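Local coordinates for protein 2,3,4,5-tetrahydropyridine-2,6-dicarboxylate N-succinyltransferase (Campylobacter jejuni, PDB 2RIJ) that probably catalyses the succinyl-CoA-dependent conversion of cyclic tetrahydrodipicolinate into acyclic N-succinyl-L-2-amino-6-oxopimelate, the first step of the succinylase branch of lysine biosynthesis, at residues Y146-K151 against R156-N161; G162-L167 against V245-G250; V282-S287 against V321-K326; E334-K337 against N343-K346; H361-S366 against A370-L375. All blocks are in the same frame, centred on the assembly; numbering follows the deposited sequence. Where two conformers were deposited one is given.

Contact 1. Residues Y146-K151 against R156-N161; sequences YLLSTK and RSINLN
Leu147, near the C-terminal end of helix 138-149, lays its CB 4.2 Å from Ile158 CD1. Leu148, one residue on, carries most of the contact: its CG lies 4.0 Å from the same Ile158 CD1, and the two side chains meet tip to tip. Ile158 can reach this far because its CG1 stands between its own backbone N and carbonyl carbon (chi1 61°), which turns the ethyl arm toward the helix. The branches of Leu148 then divide the loop between them. CD1 meets Leu160 CD1 at 3.8 Å, again end on, whereas CD2 sits beside the backbone at 4.3 Å from Arg156 N, an amide that is bonded to Asn248 OD1. Past Leu148 the helix closes on itself. Thr150 OG1, 2.7 Å from Tyr146 O, and Thr150 N grip that carbonyl from opposite faces of its plane, and Lys151, with positive phi, completes a Schellman motif while its NZ forms a salt bridge with Glu215. In the loop, Asn159 OD1 takes the amide of Asn161 at 2.9 Å, an Asx turn just ahead of helix 163-166. Residues 156-161 thus run along helix 138-149, where Ile158 and Leu160 also touch Lys144, while Arg156 NE is bonded to Ser264 O in the left-handed parallel beta-helix alongside.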
# COMPACT_ATOMS: atom_id res chain seq x y z
N TYR A 146 -39.66 24.82 -21.60
CA TYR A 146 -40.00 24.32 -22.91
C TYR A 146 -38.94 24.55 -23.94
O TYR A 146 -38.67 23.69 -24.76
CB TYR A 146 -41.35 24.89 -23.40
CG TYR A 146 -42.62 24.10 -23.09
CD1 TYR A 146 -43.32 24.27 -21.90
CD2 TYR A 146 -43.11 23.16 -23.99
CE1 TYR A 146 -44.52 23.57 -21.63
CE2 TYR A 146 -44.28 22.47 -23.74
CZ TYR A 146 -45.00 22.68 -22.56
OH TYR A 146 -46.18 21.98 -22.39
N LEU A 147 -38.31 25.72 -23.92
CA LEU A 147 -37.22 26.00 -24.89
C LEU A 147 -36.09 24.96 -24.76
O LEU A 147 -35.59 24.45 -25.77
CB LEU A 147 -36.68 27.42 -24.73
CG LEU A 147 -37.55 28.53 -25.26
CD1 LEU A 147 -37.01 29.94 -24.78
CD2 LEU A 147 -37.66 28.45 -26.81
N LEU A 148 -35.78 24.59 -23.52
CA LEU A 148 -34.78 23.55 -23.20
C LEU A 148 -35.28 22.16 -23.60
O LEU A 148 -34.61 21.48 -24.37
CB LEU A 148 -34.37 23.60 -21.73
CG LEU A 148 -33.52 24.80 -21.30
CD1 LEU A 148 -33.64 25.03 -19.79
CD2 LEU A 148 -32.07 24.61 -21.78
N SER A 149 -36.44 21.75 -23.12
CA SER A 149 -36.91 20.36 -23.35
C SER A 149 -37.30 20.02 -24.80
O SER A 149 -37.17 18.86 -25.20
CB SER A 149 -38.00 20.00 -22.36
OG SER A 149 -37.45 19.99 -21.05
N THR A 150 -37.71 21.04 -25.57
CA THR A 150 -37.97 20.90 -27.00
C THR A 150 -36.68 21.04 -27.82
O THR A 150 -36.71 20.87 -29.02
CB THR A 150 -38.97 22.00 -27.51
OG1 THR A 150 -38.36 23.30 -27.39
CG2 THR A 150 -40.33 21.95 -26.74
N LYS A 151 -35.57 21.37 -27.17
CA LYS A 151 -34.26 21.54 -27.76
C LYS A 151 -34.22 22.69 -28.77
O LYS A 151 -33.40 22.68 -29.67
CB LYS A 151 -33.74 20.22 -28.35
CG LYS A 151 -33.67 19.10 -27.33
CD LYS A 151 -32.94 17.83 -27.84
CE LYS A 151 -33.76 17.02 -28.80
NZ LYS A 151 -34.88 16.34 -28.22
N ARG A 156 -27.92 24.85 -20.82
CA ARG A 156 -27.19 25.95 -20.15
C ARG A 156 -27.23 27.34 -20.81
O ARG A 156 -26.72 28.31 -20.23
CB ARG A 156 -25.72 25.59 -19.94
CG ARG A 156 -25.44 24.30 -19.26
CD ARG A 156 -23.89 24.15 -19.27
NE ARG A 156 -23.46 22.90 -18.77
CZ ARG A 156 -22.31 22.33 -19.11
NH1 ARG A 156 -21.47 22.90 -19.95
NH2 ARG A 156 -22.00 21.17 -18.59
N SER A 157 -27.89 27.45 -21.94
CA SER A 157 -27.79 28.63 -22.78
C SER A 157 -28.78 29.72 -22.38
O SER A 157 -28.69 30.82 -22.89
CB SER A 157 -27.95 28.22 -24.24
OG SER A 157 -29.30 27.97 -24.54
N ILE A 158 -29.72 29.43 -21.47
CA ILE A 158 -30.71 30.45 -21.09
C ILE A 158 -30.82 30.65 -19.59
O ILE A 158 -30.48 29.77 -18.80
CB ILE A 158 -32.13 30.19 -21.72
CG1 ILE A 158 -32.71 28.85 -21.26
CG2 ILE A 158 -32.12 30.33 -23.26
CD1 ILE A 158 -34.18 28.71 -21.66
N ASN A 159 -31.30 31.82 -19.21
CA ASN A 159 -31.31 32.25 -17.81
C ASN A 159 -32.54 31.73 -17.08
O ASN A 159 -33.67 32.08 -17.42
CB ASN A 159 -31.21 33.79 -17.74
CG ASN A 159 -30.92 34.30 -16.36
OD1 ASN A 159 -31.36 33.73 -15.40
ND2 ASN A 159 -30.21 35.44 -16.26
N LEU A 160 -32.31 30.91 -16.08
CA LEU A 160 -33.36 30.31 -15.26
C LEU A 160 -33.29 30.79 -13.80
O LEU A 160 -33.94 30.22 -12.92
CB LEU A 160 -33.21 28.80 -15.26
CG LEU A 160 -33.25 28.05 -16.60
CD1 LEU A 160 -33.04 26.53 -16.33
CD2 LEU A 160 -34.61 28.32 -17.22
N ASN A 161 -32.52 31.84 -13.55
CA ASN A 161 -32.27 32.22 -12.16
C ASN A 161 -33.52 32.75 -11.53
O ASN A 161 -34.26 33.51 -12.15
CB ASN A 161 -31.16 33.26 -12.05
CG ASN A 161 -29.80 32.69 -12.43
OD1 ASN A 161 -29.50 31.52 -12.17
ND2 ASN A 161 -28.98 33.52 -13.09

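Contact 2. Residues G162-L167 against V245-G250; sequences GAFGLL and VNFNAG
Phe164 and Phe247 are brought together by different first torsions. The CG of Phe164 is anti to the carbonyl carbon (chi1 -83°), as suits a helical residue, and this swings the ring out from the short helix 163-166 toward the loop. Phe247 instead holds CG between its backbone N and carbonyl carbon (chi1 77°), raising the ring from the turn that links strands 244-245 and 250-251. The rings meet by their outer carbons, with Phe164 CE1 3.6 Å from Phe247 CE1, and Phe164 CZ 3.8 Å from that same Phe247 CE1. Phe247 CE1 arrives at the edge of the Phe164 ring, near its plane. With centroids 5.8 Å apart and planes at 52°, the two rings meet obliquely. Phe164 was modelled in two conformers, and these values belong to one of them. Behind Phe247, Asn246 OD1 accepts the Phe247 amide at 2.8 Å, and Arg227 NH1 holds the same oxygen, which fixes the Asn246 side chain beside the backbone of Phe247. Phe205 completes a three-phenylalanine cluster, stacking on Phe247 and meeting Phe164 at an angle. The cluster lies where helix 163-166 comes up against the first coils of the beta-helix; Lys204 holds Phe164 O, Ser263 holds Phe247 O, and Arg219 of a neighbouring subunit packs on Phe164.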
# COMPACT_ATOMS: atom_id res chain seq x y z
N GLY A 162 -33.76 32.33 -10.29
CA GLY A 162 -34.95 32.75 -9.57
C GLY A 162 -36.17 31.89 -9.75
O GLY A 162 -37.20 32.11 -9.10
N ALA A 163 -36.07 30.87 -10.60
CA ALA A 163 -37.22 30.04 -10.94
C ALA A 163 -37.82 29.42 -9.69
O ALA A 163 -39.03 29.48 -9.49
CB ALA A 163 -36.84 28.98 -11.92
N PHE A 164 -36.99 28.90 -8.81
CA PHE A 164 -37.50 28.26 -7.61
C PHE A 164 -38.30 29.20 -6.74
O PHE A 164 -39.28 28.80 -6.12
CB PHE A 164 -36.37 27.65 -6.79
CG PHE A 164 -35.95 26.30 -7.25
CD1 PHE A 164 -35.06 26.16 -8.30
CD2 PHE A 164 -36.43 25.16 -6.62
CE1 PHE A 164 -34.66 24.89 -8.71
CE2 PHE A 164 -36.03 23.90 -7.03
CZ PHE A 164 -35.14 23.77 -8.08
N GLY A 165 -37.93 30.47 -6.69
CA GLY A 165 -38.67 31.39 -5.86
C GLY A 165 -40.03 31.77 -6.41
O GLY A 165 -40.90 32.19 -5.66
N LEU A 166 -40.20 31.69 -7.72
CA LEU A 166 -41.45 32.06 -8.36
C LEU A 166 -42.49 30.92 -8.40
O LEU A 166 -43.71 31.16 -8.39
CB LEU A 166 -41.16 32.54 -9.79
CG LEU A 166 -40.51 33.94 -9.91
CD1 LEU A 166 -40.50 34.41 -11.34
CD2 LEU A 166 -41.20 34.99 -9.07
N LEU A 167 -42.01 29.68 -8.48
CA LEU A 167 -42.88 28.51 -8.60
C LEU A 167 -43.47 28.14 -7.22
O LEU A 167 -42.79 28.26 -6.21
CB LEU A 167 -42.10 27.35 -9.20
CG LEU A 167 -41.56 27.54 -10.64
CD1 LEU A 167 -40.69 26.40 -11.01
CD2 LEU A 167 -42.71 27.70 -11.69
N VAL A 245 -32.64 12.54 -14.66
CA VAL A 245 -32.21 13.74 -15.43
C VAL A 245 -32.97 14.95 -14.88
O VAL A 245 -34.22 15.06 -14.98
CB VAL A 245 -32.40 13.60 -16.89
CG1 VAL A 245 -31.69 14.76 -17.65
CG2 VAL A 245 -31.92 12.17 -17.39
N ASN A 246 -32.22 15.85 -14.29
CA ASN A 246 -32.78 17.05 -13.71
C ASN A 246 -32.98 18.14 -14.79
O ASN A 246 -32.64 17.97 -15.99
CB ASN A 246 -31.84 17.53 -12.60
CG ASN A 246 -32.56 18.29 -11.48
OD1 ASN A 246 -33.62 18.84 -11.66
ND2 ASN A 246 -31.98 18.25 -10.28
N PHE A 247 -33.59 19.24 -14.40
CA PHE A 247 -33.77 20.33 -15.35
C PHE A 247 -32.43 20.95 -15.71
O PHE A 247 -31.45 20.89 -14.91
CB PHE A 247 -34.75 21.39 -14.81
CG PHE A 247 -34.17 22.28 -13.79
CD1 PHE A 247 -34.25 21.95 -12.47
CD2 PHE A 247 -33.58 23.47 -14.15
CE1 PHE A 247 -33.74 22.79 -11.50
CE2 PHE A 247 -33.08 24.33 -13.19
CZ PHE A 247 -33.15 23.98 -11.88
N ASN A 248 -32.37 21.51 -16.93
CA ASN A 248 -31.13 22.07 -17.51
C ASN A 248 -29.97 21.03 -17.45
O ASN A 248 -28.81 21.39 -17.18
CB ASN A 248 -30.77 23.36 -16.75
CG ASN A 248 -29.81 24.23 -17.49
OD1 ASN A 248 -29.86 24.36 -18.72
ND2 ASN A 248 -28.92 24.86 -16.72
N ALA A 249 -30.30 19.77 -17.71
CA ALA A 249 -29.37 18.67 -17.78
C ALA A 249 -29.80 17.75 -18.91
O ALA A 249 -30.97 17.73 -19.29
CB ALA A 249 -29.33 17.84 -16.44
N GLY A 250 -28.85 16.98 -19.42
CA GLY A 250 -29.17 15.90 -20.33
C GLY A 250 -28.04 15.47 -21.24
O GLY A 250 -26.87 15.44 -20.84

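Contact 3. Residues V282-S287 against V321-K326; sequences VLSGTS and VLEGTK
Ser284 and Glu323 are joined by paired hydrogen bonds that use both carboxylate oxygens. The backbone amide of Ser284 gives a nearly straight bond (168°) to Glu323 OE2 at 2.7 Å, and Ser284 OG donates to Glu323 OE1, also at 2.7 Å. Each donor comes to the syn side of its oxygen, somewhat out of the carboxylate plane. OG stands between the backbone N and carbonyl carbon (chi1 71°), which places it on the same side as the amide. A water adds a bridge, donating to Ser284 O at 2.7 Å and to Glu323 OE1 at 2.9 Å. Leu283 adds van der Waals contact, its CD2 3.3 Å from Glu323 OE2 and 3.6 Å from Glu323 CG; it also touches Pro308 and Leu352. The two loops leave strands 278-279 and 320-321 of the beta-helix, with strand 304-305 between them in the parallel sheet. Gly324 is a predicted succinyl-CoA-binding residue, and the side chain of predicted binding residue Lys350 is about 7 Å from that of Glu323. Three donors gathered on one carboxylate would favour its ionised form and fix its rotation, tying an exposed loop to the turn beside the predicted succinyl-CoA site.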
# COMPACT_ATOMS: atom_id res chain seq x y z
N VAL A 282 -22.19 20.91 -11.05
CA VAL A 282 -21.45 22.16 -10.97
C VAL A 282 -20.23 21.93 -10.07
O VAL A 282 -20.35 21.37 -8.96
CB VAL A 282 -22.34 23.31 -10.41
CG1 VAL A 282 -21.58 24.64 -10.44
CG2 VAL A 282 -23.61 23.42 -11.22
N LEU A 283 -19.07 22.36 -10.56
CA LEU A 283 -17.84 22.28 -9.81
C LEU A 283 -17.91 23.22 -8.60
O LEU A 283 -18.60 24.23 -8.63
CB LEU A 283 -16.65 22.66 -10.68
CG LEU A 283 -16.26 21.62 -11.74
CD1 LEU A 283 -15.21 22.25 -12.65
CD2 LEU A 283 -15.77 20.34 -11.00
N SER A 284 -17.18 22.88 -7.54
CA SER A 284 -17.22 23.66 -6.29
C SER A 284 -16.61 25.04 -6.49
O SER A 284 -15.90 25.29 -7.47
CB SER A 284 -16.49 22.92 -5.17
OG SER A 284 -15.09 22.95 -5.41
N GLY A 285 -16.94 25.95 -5.58
CA GLY A 285 -16.42 27.31 -5.63
C GLY A 285 -17.34 28.33 -6.29
O GLY A 285 -18.41 28.00 -6.80
N THR A 286 -16.90 29.58 -6.26
CA THR A 286 -17.72 30.72 -6.67
C THR A 286 -17.81 30.83 -8.20
O THR A 286 -18.89 31.08 -8.74
CB THR A 286 -17.21 32.05 -6.03
OG1 THR A 286 -15.84 32.26 -6.38
CG2 THR A 286 -17.35 32.00 -4.49
N SER A 287 -16.68 30.65 -8.89
CA SER A 287 -16.68 30.58 -10.36
C SER A 287 -16.69 29.11 -10.80
O SER A 287 -16.24 28.78 -11.91
CB SER A 287 -15.47 31.32 -10.95
N VAL A 321 -14.54 9.82 -8.83
CA VAL A 321 -13.61 10.77 -9.41
C VAL A 321 -14.07 12.17 -9.01
O VAL A 321 -14.86 12.84 -9.69
CB VAL A 321 -13.48 10.65 -10.98
CG1 VAL A 321 -12.49 11.64 -11.52
CG2 VAL A 321 -13.11 9.26 -11.40
N LEU A 322 -13.52 12.64 -7.90
CA LEU A 322 -13.90 13.91 -7.33
C LEU A 322 -12.79 14.92 -7.55
O LEU A 322 -11.64 14.57 -7.88
CB LEU A 322 -14.20 13.74 -5.82
CG LEU A 322 -15.09 12.54 -5.48
CD1 LEU A 322 -15.16 12.31 -3.97
CD2 LEU A 322 -16.49 12.77 -6.14
N GLU A 323 -13.13 16.18 -7.37
CA GLU A 323 -12.22 17.29 -7.64
C GLU A 323 -10.91 17.17 -6.86
O GLU A 323 -9.83 17.52 -7.36
CB GLU A 323 -12.89 18.59 -7.24
CG GLU A 323 -13.96 19.06 -8.15
CD GLU A 323 -14.60 20.36 -7.63
OE1 GLU A 323 -13.85 21.25 -7.17
OE2 GLU A 323 -15.86 20.48 -7.67
N GLY A 324 -11.01 16.67 -5.63
CA GLY A 324 -9.87 16.52 -4.77
C GLY A 324 -9.24 15.17 -4.67
O GLY A 324 -8.20 15.02 -4.01
N THR A 325 -9.84 14.17 -5.28
CA THR A 325 -9.18 12.88 -5.37
C THR A 325 -7.85 12.99 -6.08
O THR A 325 -7.74 13.63 -7.13
CB THR A 325 -10.06 11.87 -6.12
OG1 THR A 325 -11.39 12.00 -5.64
CG2 THR A 325 -9.58 10.49 -5.94
N LYS A 326 -6.83 12.34 -5.53
CA LYS A 326 -5.53 12.26 -6.19
C LYS A 326 -5.39 10.96 -6.95
O LYS A 326 -5.81 9.90 -6.48
CB LYS A 326 -4.41 12.38 -5.18
CG LYS A 326 -4.36 13.75 -4.50
CD LYS A 326 -3.37 13.71 -3.33
CE LYS A 326 -3.26 15.04 -2.69
NZ LYS A 326 -2.18 14.96 -1.68
O HOH W 1 -13.88 23.88 -8.49

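Contact 4. Residues E334-K337 against N343-K346; sequences ELAK and NFDK
Phe344 packing on Leu335 and Ala336 is a small aromatic-on-helix contact in which the loop after helix 332-338 folds back over that helix. One ring makes the whole of it. The CG of Phe344 lies anti to the carbonyl carbon (chi1 -71°), a setting that lays the ring on the turn carrying the two aliphatic residues. Its far end sits on Leu335, with CZ 3.8 Å from Leu335 CB. That CB lies 4.3 Å from the ring centroid and 28° off the normal, an off-centre CH-pi contact. The side of the ring nearer the loop lies against Ala336, whose CB is 4.0 Å from Phe344 CD2. Between these side chains the ring passes close to the peptide link itself, Phe344 CE2 standing 3.5 Å from Ala336 N and 3.7 Å from Leu335 C. Helix and loop form the connection between strands 326-329 and 348-350, beyond the coils of the left-handed beta-helix, in the sheet-extending C-terminal part of the chain. Leu335 and Phe344 both touch Leu329 of strand 326-329, and Phe342 meets the Phe344 ring edge-to-face. On the helix, Lys337 NZ reaches back one turn to Glu334 OE2, a salt bridge of 3.2 Å on the syn side of the carboxylate. In the loop, the amide of Asp345 makes a weak bond of 3.3 Å to Asn343 OD1, and Lys346 NZ pairs with Glu353.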
# COMPACT_ATOMS: atom_id res chain seq x y z
N GLU A 334 1.37 8.52 -24.21
CA GLU A 334 0.19 8.34 -25.04
C GLU A 334 -0.89 9.36 -24.71
O GLU A 334 -1.57 9.87 -25.61
CB GLU A 334 -0.37 6.91 -24.88
CG GLU A 334 0.45 5.81 -25.57
CD GLU A 334 0.62 6.06 -27.08
OE1 GLU A 334 -0.39 6.08 -27.84
OE2 GLU A 334 1.79 6.23 -27.51
N LEU A 335 -1.05 9.66 -23.42
CA LEU A 335 -2.02 10.68 -23.01
C LEU A 335 -1.60 12.07 -23.54
O LEU A 335 -2.45 12.81 -23.99
CB LEU A 335 -2.26 10.68 -21.49
CG LEU A 335 -3.19 9.56 -20.95
CD1 LEU A 335 -3.12 9.54 -19.40
CD2 LEU A 335 -4.66 9.66 -21.47
N ALA A 336 -0.31 12.39 -23.51
CA ALA A 336 0.21 13.63 -24.16
C ALA A 336 -0.23 13.77 -25.61
O ALA A 336 -0.62 14.86 -26.05
CB ALA A 336 1.70 13.66 -24.06
N LYS A 337 -0.22 12.67 -26.35
CA LYS A 337 -0.65 12.72 -27.74
C LYS A 337 -2.10 13.10 -27.91
O LYS A 337 -2.45 13.81 -28.84
CB LYS A 337 -0.42 11.37 -28.41
CG LYS A 337 1.04 11.02 -28.59
CD LYS A 337 1.18 9.74 -29.43
CE LYS A 337 2.53 9.07 -29.24
NZ LYS A 337 2.64 7.83 -30.10
N ASN A 343 0.33 19.51 -19.46
CA ASN A 343 1.67 19.26 -18.97
C ASN A 343 1.65 18.03 -18.05
O ASN A 343 1.17 18.09 -16.91
CB ASN A 343 2.16 20.49 -18.23
CG ASN A 343 3.64 20.44 -17.93
OD1 ASN A 343 4.30 19.44 -18.19
ND2 ASN A 343 4.15 21.51 -17.36
N PHE A 344 2.14 16.90 -18.58
CA PHE A 344 2.15 15.61 -17.86
C PHE A 344 3.51 15.41 -17.14
O PHE A 344 4.04 14.29 -17.05
CB PHE A 344 1.87 14.46 -18.84
CG PHE A 344 0.45 14.41 -19.32
CD1 PHE A 344 -0.55 13.93 -18.50
CD2 PHE A 344 0.12 14.84 -20.59
CE1 PHE A 344 -1.86 13.88 -18.94
CE2 PHE A 344 -1.17 14.77 -21.03
CZ PHE A 344 -2.17 14.30 -20.21
N ASP A 345 4.03 16.50 -16.61
CA ASP A 345 5.31 16.55 -15.91
C ASP A 345 5.31 15.76 -14.60
O ASP A 345 6.35 15.24 -14.19
CB ASP A 345 5.70 18.01 -15.62
CG ASP A 345 4.60 18.80 -14.81
OD1 ASP A 345 3.38 18.46 -14.87
OD2 ASP A 345 4.96 19.79 -14.11
N LYS A 346 4.19 15.64 -13.92
CA LYS A 346 4.29 15.09 -12.60
C LYS A 346 3.57 13.78 -12.51
O LYS A 346 3.16 13.22 -13.51
CB LYS A 346 3.88 16.09 -11.54
CG LYS A 346 2.49 16.46 -11.54
CD LYS A 346 2.27 17.80 -10.86
CE LYS A 346 0.76 18.10 -10.98
NZ LYS A 346 0.30 19.22 -10.14

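Contact 5. Residues H361-S366 against A370-L375; sequences HFRQDS and AMIVAL
His361 and Ala374 start an antiparallel beta hairpin, strands 360-364 and 371-375, whose backbone groups pair off regularly. His361 N gives to Ala374 O at 2.8 Å, approaching from above the carbonyl plane, and His361 O receives Ala374 N. Arg363 and Ile372 repeat the exchange, with Arg363 N to Ile372 O at 3.1 Å and Ile372 N to Arg363 O at 2.8 Å. Asp365 N to Ala370 O, nearly straight at 174°, closes the series at the turn, where Asp365 OD1 accepts from Ile367 N and Ser368 N. At the other end, His361 NE2 is bonded to Asp316, while ND1 shares a water with Leu375 O. A second water accepts from Arg363 NE at 2.9 Å. Gln364 NE2 is held by Gly369 O, and Gln364 touches its counterparts in two neighbouring subunits. Residues 363-366 are predicted to bind succinyl-CoA. On the face bearing Phe362, Val373 CG2 covers the ring in a CH-pi contact, 4.1 Å from its centroid. On the other, Arg363 CD lies over the His361 ring, and the chain, extended from CG to NE, carries the guanidinium across Ile372: in the conformer described, Ile372 CG2 sits 3.8 Å above its centre.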
# COMPACT_ATOMS: atom_id res chain seq x y z
N HIS A 361 -8.61 7.00 -18.35
CA HIS A 361 -9.18 5.80 -17.75
C HIS A 361 -8.90 5.85 -16.27
O HIS A 361 -7.75 5.68 -15.83
CB HIS A 361 -8.62 4.54 -18.40
CG HIS A 361 -9.26 3.28 -17.91
ND1 HIS A 361 -8.97 2.05 -18.47
CD2 HIS A 361 -10.22 3.05 -16.97
CE1 HIS A 361 -9.69 1.12 -17.85
NE2 HIS A 361 -10.48 1.71 -16.97
N PHE A 362 -9.95 6.09 -15.49
CA PHE A 362 -9.86 6.14 -14.04
C PHE A 362 -10.19 4.74 -13.49
O PHE A 362 -11.22 4.14 -13.77
CB PHE A 362 -10.80 7.18 -13.42
CG PHE A 362 -10.48 8.62 -13.80
CD1 PHE A 362 -9.55 9.33 -13.09
CD2 PHE A 362 -11.09 9.23 -14.90
CE1 PHE A 362 -9.23 10.64 -13.43
CE2 PHE A 362 -10.79 10.56 -15.23
CZ PHE A 362 -9.87 11.24 -14.49
N ARG A 363 -9.25 4.23 -12.73
CA ARG A 363 -9.32 2.86 -12.17
C ARG A 363 -8.61 2.79 -10.85
O ARG A 363 -7.91 3.73 -10.46
CB ARG A 363 -8.78 1.87 -13.18
CG ARG A 363 -7.40 2.15 -13.71
CD ARG A 363 -7.05 1.05 -14.71
NE ARG A 363 -5.73 1.24 -15.31
CZ ARG A 363 -4.58 0.95 -14.70
NH1 ARG A 363 -4.56 0.46 -13.46
NH2 ARG A 363 -3.43 1.14 -15.36
N GLN A 364 -8.87 1.73 -10.09
CA GLN A 364 -8.13 1.45 -8.88
C GLN A 364 -7.17 0.30 -9.08
O GLN A 364 -7.51 -0.71 -9.71
CB GLN A 364 -9.06 1.11 -7.71
CG GLN A 364 -8.30 1.05 -6.36
CD GLN A 364 -9.18 1.36 -5.12
OE1 GLN A 364 -10.40 1.36 -5.20
NE2 GLN A 364 -8.52 1.62 -3.98
N ASP A 365 -5.94 0.44 -8.58
CA ASP A 365 -5.00 -0.67 -8.59
C ASP A 365 -5.44 -1.63 -7.49
O ASP A 365 -5.48 -1.28 -6.33
CB ASP A 365 -3.58 -0.18 -8.38
CG ASP A 365 -2.54 -1.31 -8.52
OD1 ASP A 365 -2.62 -2.35 -7.85
OD2 ASP A 365 -1.62 -1.13 -9.30
N SER A 366 -5.87 -2.83 -7.85
CA SER A 366 -6.47 -3.67 -6.83
C SER A 366 -5.47 -4.35 -5.91
O SER A 366 -5.86 -4.79 -4.84
CB SER A 366 -7.56 -4.61 -7.39
OG SER A 366 -7.06 -5.39 -8.39
N ALA A 370 -3.99 1.93 -4.95
CA ALA A 370 -3.79 3.30 -5.49
C ALA A 370 -4.87 3.66 -6.52
O ALA A 370 -5.25 2.84 -7.37
CB ALA A 370 -2.42 3.48 -6.16
N MSE A 371 -5.31 4.91 -6.48
CA MSE A 371 -6.15 5.45 -7.55
C MSE A 371 -5.26 5.83 -8.73
O MSE A 371 -4.25 6.55 -8.58
CB MSE A 371 -6.96 6.64 -7.07
CG MSE A 371 -7.93 6.32 -5.97
SE MSE A 371 -9.29 5.10 -6.57
CE MSE A 371 -10.38 6.22 -7.63
N ILE A 372 -5.63 5.33 -9.90
CA ILE A 372 -4.85 5.57 -11.13
C ILE A 372 -5.63 6.35 -12.17
O ILE A 372 -6.82 6.17 -12.33
CB ILE A 372 -4.34 4.22 -11.75
CG1 ILE A 372 -3.17 3.67 -10.92
CG2 ILE A 372 -3.92 4.39 -13.25
CD1 ILE A 372 -2.97 2.18 -11.10
N VAL A 373 -4.95 7.23 -12.89
CA VAL A 373 -5.45 7.77 -14.13
C VAL A 373 -4.50 7.26 -15.25
O VAL A 373 -3.27 7.46 -15.16
CB VAL A 373 -5.65 9.28 -14.15
CG1 VAL A 373 -4.32 10.09 -13.87
CG2 VAL A 373 -6.31 9.67 -15.48
N ALA A 374 -5.05 6.56 -16.23
CA ALA A 374 -4.27 5.88 -17.28
C ALA A 374 -4.89 6.13 -18.66
O ALA A 374 -5.87 6.87 -18.78
CB ALA A 374 -4.19 4.38 -16.98
N LEU A 375 -4.35 5.49 -19.70
CA LEU A 375 -4.90 5.60 -21.03
C LEU A 375 -6.07 4.64 -21.22
O LEU A 375 -5.99 3.46 -20.91
CB LEU A 375 -3.83 5.31 -22.11
CG LEU A 375 -4.25 5.26 -23.57
CD1 LEU A 375 -4.53 6.66 -24.12
CD2 LEU A 375 -3.21 4.46 -24.40
O HOH W 2 -8.07 1.07 -21.01
O HOH W 3 -5.75 1.54 -18.23

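How the contacts relate
Contact 5 is the buried member of the set, held by regular backbone bonds between strands; contact 2 lies at the surface and rests on two rings alone, and contacts 1, 3 and 4 are partly buried. Contacts 1 and 2 adjoin, their centres about 9 Å apart, with Leu160 CD1 packing on Phe247. Both are apolar across their segments; contact 1 ties helix 138-149 to its following loop, and contact 2 carries helix 163-166 onto the beta-helix. Contact 3 relies instead on a carboxylate and a water. It touches contact 5 through Val321 on Phe362 and Lys326 on Met371. The helix of contact 4 packs on the hairpin of contact 5, Leu335 against Leu375.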